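Local coordinates for protein putative tagatose-6-phosphate ketose/aldose isomerase (Escherichia coli, PDB 3C3J) that is of unknown function but belongs by sequence to the SIS family, with two SIS domains in one chain, at residues R198-R203 / D335-F340. Sequence-based numbering, arbitrary orientation.
Sequences RDVADR and DVEQAF
V200 meets E337 and F340 with its two methyl groups, one for each side chain. V200 CG1 lies 3.8 Å from F340 CB and comes obliquely to the ring. The same methyl, V200 CG1, is 3.8 Å from the backbone oxygen E337 O. V200 CG2 packs against the aliphatic part of E337, 3.9 Å from E337 CB. The valine crosses both partners at about a right angle. Its CG1 stands anti to the backbone N (chi1 -180°), which leaves CG2 beside that N and spreads the two methyls over separate neighbours. No hydrogen bond links the two segments. The nearest backbones, at V200 and E337, keep CA atoms 6.6 Å apart.

The E337 chain is extended beyond CG and runs alongside V200 CG2 as far as the carboxylate, where E337 OE2 is 4.1 Å from V200 CG2. E337 OE1 makes a salt bridge to R331 and accepts a hydrogen bond from I334 N. R331 also pairs with D199, so it probably offsets the like charges of D199 and E337, where D199 OD2 and E337 OE2 are 6.8 Å apart. The F340 ring also makes edge-to-face contacts with F197 and W27.

All three touching residues are buried. The contact joins the starts of helices 198-210 and 335-356. Helix 174-187 packs against F340, helix 23-49 borders A201, and helix 63-79, which follows strand 55-59 of the first parallel sheet, meets V336 and A339.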
ATOM      1  N   ARG A 198       9.231   8.170 -27.307  1.00 16.80           N
ATOM      2  CA  ARG A 198       8.670   7.625 -28.562  1.00 17.27           C
ATOM      3  C   ARG A 198       8.865   6.115 -28.675  1.00 16.59           C
ATOM      4  O   ARG A 198       8.057   5.444 -29.294  1.00 16.17           O
ATOM      5  CB  ARG A 198       9.256   8.328 -29.796  1.00 17.26           C
ATOM      6  CG  ARG A 198       8.767   9.746 -29.948  1.00 19.79           C
ATOM      7  CD  ARG A 198       9.527  10.482 -31.025  1.00 21.23           C
ATOM      8  NE  ARG A 198       9.258  11.908 -30.941  1.00 25.08           N
ATOM      9  CZ  ARG A 198       8.262  12.527 -31.567  1.00 26.60           C
ATOM     10  NH1 ARG A 198       7.426  11.851 -32.353  1.00 27.44           N
ATOM     11  NH2 ARG A 198       8.102  13.831 -31.390  1.00 24.37           N
ATOM     12  N   ASP A 199       9.924   5.571 -28.088  1.00 16.33           N
ATOM     13  CA  ASP A 199      10.097   4.099 -28.076  1.00 16.57           C
ATOM     14  C   ASP A 199       8.999   3.436 -27.239  1.00 16.49           C
ATOM     15  O   ASP A 199       8.571   2.324 -27.534  1.00 16.53           O
ATOM     16  CB  ASP A 199      11.469   3.700 -27.543  1.00 16.79           C
ATOM     17  CG  ASP A 199      12.617   4.275 -28.378  1.00 18.92           C
ATOM     18  OD1 ASP A 199      12.417   4.513 -29.586  1.00 20.83           O
ATOM     19  OD2 ASP A 199      13.721   4.505 -27.829  1.00 21.09           O
ATOM     20  N   VAL A 200       8.551   4.126 -26.182  1.00 15.80           N
ATOM     21  CA  VAL A 200       7.518   3.567 -25.302  1.00 15.48           C
ATOM     22  C   VAL A 200       6.161   3.652 -26.003  1.00 14.83           C
ATOM     23  O   VAL A 200       5.405   2.674 -26.030  1.00 14.19           O
ATOM     24  CB  VAL A 200       7.520   4.269 -23.898  1.00 15.06           C
ATOM     25  CG1 VAL A 200       6.442   3.683 -22.978  1.00 15.22           C
ATOM     26  CG2 VAL A 200       8.909   4.171 -23.244  1.00 14.30           C
ATOM     27  N   ALA A 201       5.870   4.809 -26.589  1.00 14.81           N
ATOM     28  CA  ALA A 201       4.674   5.010 -27.387  1.00 15.37           C
ATOM     29  C   ALA A 201       4.647   4.010 -28.538  1.00 15.78           C
ATOM     30  O   ALA A 201       3.627   3.401 -28.786  1.00 16.26           O
ATOM     31  CB  ALA A 201       4.616   6.468 -27.926  1.00 14.70           C
ATOM     32  N   ASP A 202       5.772   3.846 -29.229  1.00 16.35           N
ATOM     33  CA  ASP A 202       5.868   2.865 -30.336  1.00 16.92           C
ATOM     34  C   ASP A 202       5.547   1.422 -29.879  1.00 16.56           C
ATOM     35  O   ASP A 202       4.832   0.695 -30.536  1.00 15.79           O
ATOM     36  CB  ASP A 202       7.280   2.850 -30.954  1.00 17.95           C
ATOM     37  CG  ASP A 202       7.581   4.065 -31.862  1.00 20.79           C
ATOM     38  OD1 ASP A 202       6.682   4.894 -32.143  1.00 23.38           O
ATOM     39  OD2 ASP A 202       8.760   4.186 -32.300  1.00 22.54           O
ATOM     40  N   ARG A 203       6.105   1.022 -28.744  1.00 16.52           N
ATOM     41  CA  ARG A 203       5.922  -0.317 -28.249  1.00 16.39           C
ATOM     42  C   ARG A 203       4.502  -0.538 -27.789  1.00 16.06           C
ATOM     43  O   ARG A 203       3.928  -1.562 -28.072  1.00 14.24           O
ATOM     44  CB  ARG A 203       6.895  -0.608 -27.125  1.00 16.75           C
ATOM     45  CG  ARG A 203       7.066  -2.066 -26.847  1.00 18.76           C
ATOM     46  CD  ARG A 203       7.942  -2.227 -25.624  1.00 18.36           C
ATOM     47  NE  ARG A 203       8.622  -3.499 -25.616  1.00 19.08           N
ATOM     48  CZ  ARG A 203       9.531  -3.828 -24.713  1.00 19.71           C
ATOM     49  NH1 ARG A 203       9.831  -2.987 -23.730  1.00 21.69           N
ATOM     50  NH2 ARG A 203      10.140  -4.989 -24.788  1.00 20.08           N
ATOM     51  N   ASP A 335      11.928  -0.006 -15.477  1.00 14.06           N
ATOM     52  CA  ASP A 335      10.621  -0.459 -15.010  1.00 14.54           C
ATOM     53  C   ASP A 335       9.534   0.604 -15.098  1.00 14.25           C
ATOM     54  O   ASP A 335       8.387   0.273 -15.380  1.00 13.29           O
ATOM     55  CB  ASP A 335      10.686  -1.107 -13.629  1.00 15.14           C
ATOM     56  CG  ASP A 335      11.122  -2.575 -13.684  1.00 15.42           C
ATOM     57  OD1 ASP A 335      11.042  -3.207 -14.772  1.00 15.72           O
ATOM     58  OD2 ASP A 335      11.541  -3.112 -12.628  1.00 17.38           O
ATOM     59  N   VAL A 336       9.879   1.871 -14.899  1.00 13.95           N
ATOM     60  CA  VAL A 336       8.853   2.910 -15.019  1.00 14.73           C
ATOM     61  C   VAL A 336       8.357   3.044 -16.477  1.00 15.37           C
ATOM     62  O   VAL A 336       7.206   3.444 -16.704  1.00 16.00           O
ATOM     63  CB  VAL A 336       9.289   4.287 -14.440  1.00 14.94           C
ATOM     64  CG1 VAL A 336       9.480   4.216 -12.887  1.00 15.44           C
ATOM     65  CG2 VAL A 336      10.561   4.860 -15.180  1.00 14.06           C
ATOM     66  N   GLU A 337       9.222   2.740 -17.453  1.00 14.42           N
ATOM     67  CA  GLU A 337       8.819   2.650 -18.869  1.00 15.18           C
ATOM     68  C   GLU A 337       7.950   1.439 -19.144  1.00 14.63           C
ATOM     69  O   GLU A 337       6.924   1.564 -19.809  1.00 15.43           O
ATOM     70  CB  GLU A 337      10.035   2.659 -19.787  1.00 14.58           C
ATOM     71  CG  GLU A 337      10.787   4.012 -19.741  1.00 16.90           C
ATOM     72  CD  GLU A 337      12.057   4.009 -20.586  1.00 18.03           C
ATOM     73  OE1 GLU A 337      12.725   2.950 -20.604  1.00 20.31           O
ATOM     74  OE2 GLU A 337      12.391   5.062 -21.201  1.00 18.80           O
ATOM     75  N   GLN A 338       8.362   0.281 -18.623  1.00 14.69           N
ATOM     76  CA  GLN A 338       7.570  -0.964 -18.693  1.00 14.33           C
ATOM     77  C   GLN A 338       6.149  -0.875 -18.151  1.00 13.66           C
ATOM     78  O   GLN A 338       5.265  -1.580 -18.631  1.00 12.81           O
ATOM     79  CB  GLN A 338       8.244  -2.073 -17.880  1.00 14.60           C
ATOM     80  CG  GLN A 338       9.471  -2.694 -18.513  1.00 14.37           C
ATOM     81  CD  GLN A 338       9.596  -4.170 -18.154  1.00 15.39           C
ATOM     82  OE1 GLN A 338       9.653  -4.565 -16.962  1.00 18.27           O
ATOM     83  NE2 GLN A 338       9.631  -4.990 -19.166  1.00 11.51           N
ATOM     84  N   ALA A 339       5.953  -0.073 -17.105  1.00 13.43           N
ATOM     85  CA  ALA A 339       4.649   0.096 -16.482  1.00 13.62           C
ATOM     86  C   ALA A 339       3.600   0.420 -17.551  1.00 13.27           C
ATOM     87  O   ALA A 339       2.497  -0.106 -17.519  1.00 13.53           O
ATOM     88  CB  ALA A 339       4.682   1.215 -15.415  1.00 13.44           C
ATOM     89  N   PHE A 340       3.966   1.266 -18.506  1.00 13.31           N
ATOM     90  CA  PHE A 340       3.065   1.651 -19.612  1.00 13.79           C
ATOM     91  C   PHE A 340       2.643   0.437 -20.459  1.00 14.06           C
ATOM     92  O   PHE A 340       1.459   0.238 -20.751  1.00 13.85           O
ATOM     93  CB  PHE A 340       3.721   2.728 -20.470  1.00 13.20           C
ATOM     94  CG  PHE A 340       3.908   4.026 -19.736  1.00 13.04           C
ATOM     95  CD1 PHE A 340       2.938   5.015 -19.780  1.00 13.55           C
ATOM     96  CD2 PHE A 340       5.049   4.255 -18.992  1.00 12.65           C
ATOM     97  CE1 PHE A 340       3.115   6.195 -19.081  1.00 13.38           C
ATOM     98  CE2 PHE A 340       5.240   5.460 -18.289  1.00 13.23           C
ATOM     99  CZ  PHE A 340       4.275   6.413 -18.325  1.00 12.53           C
TER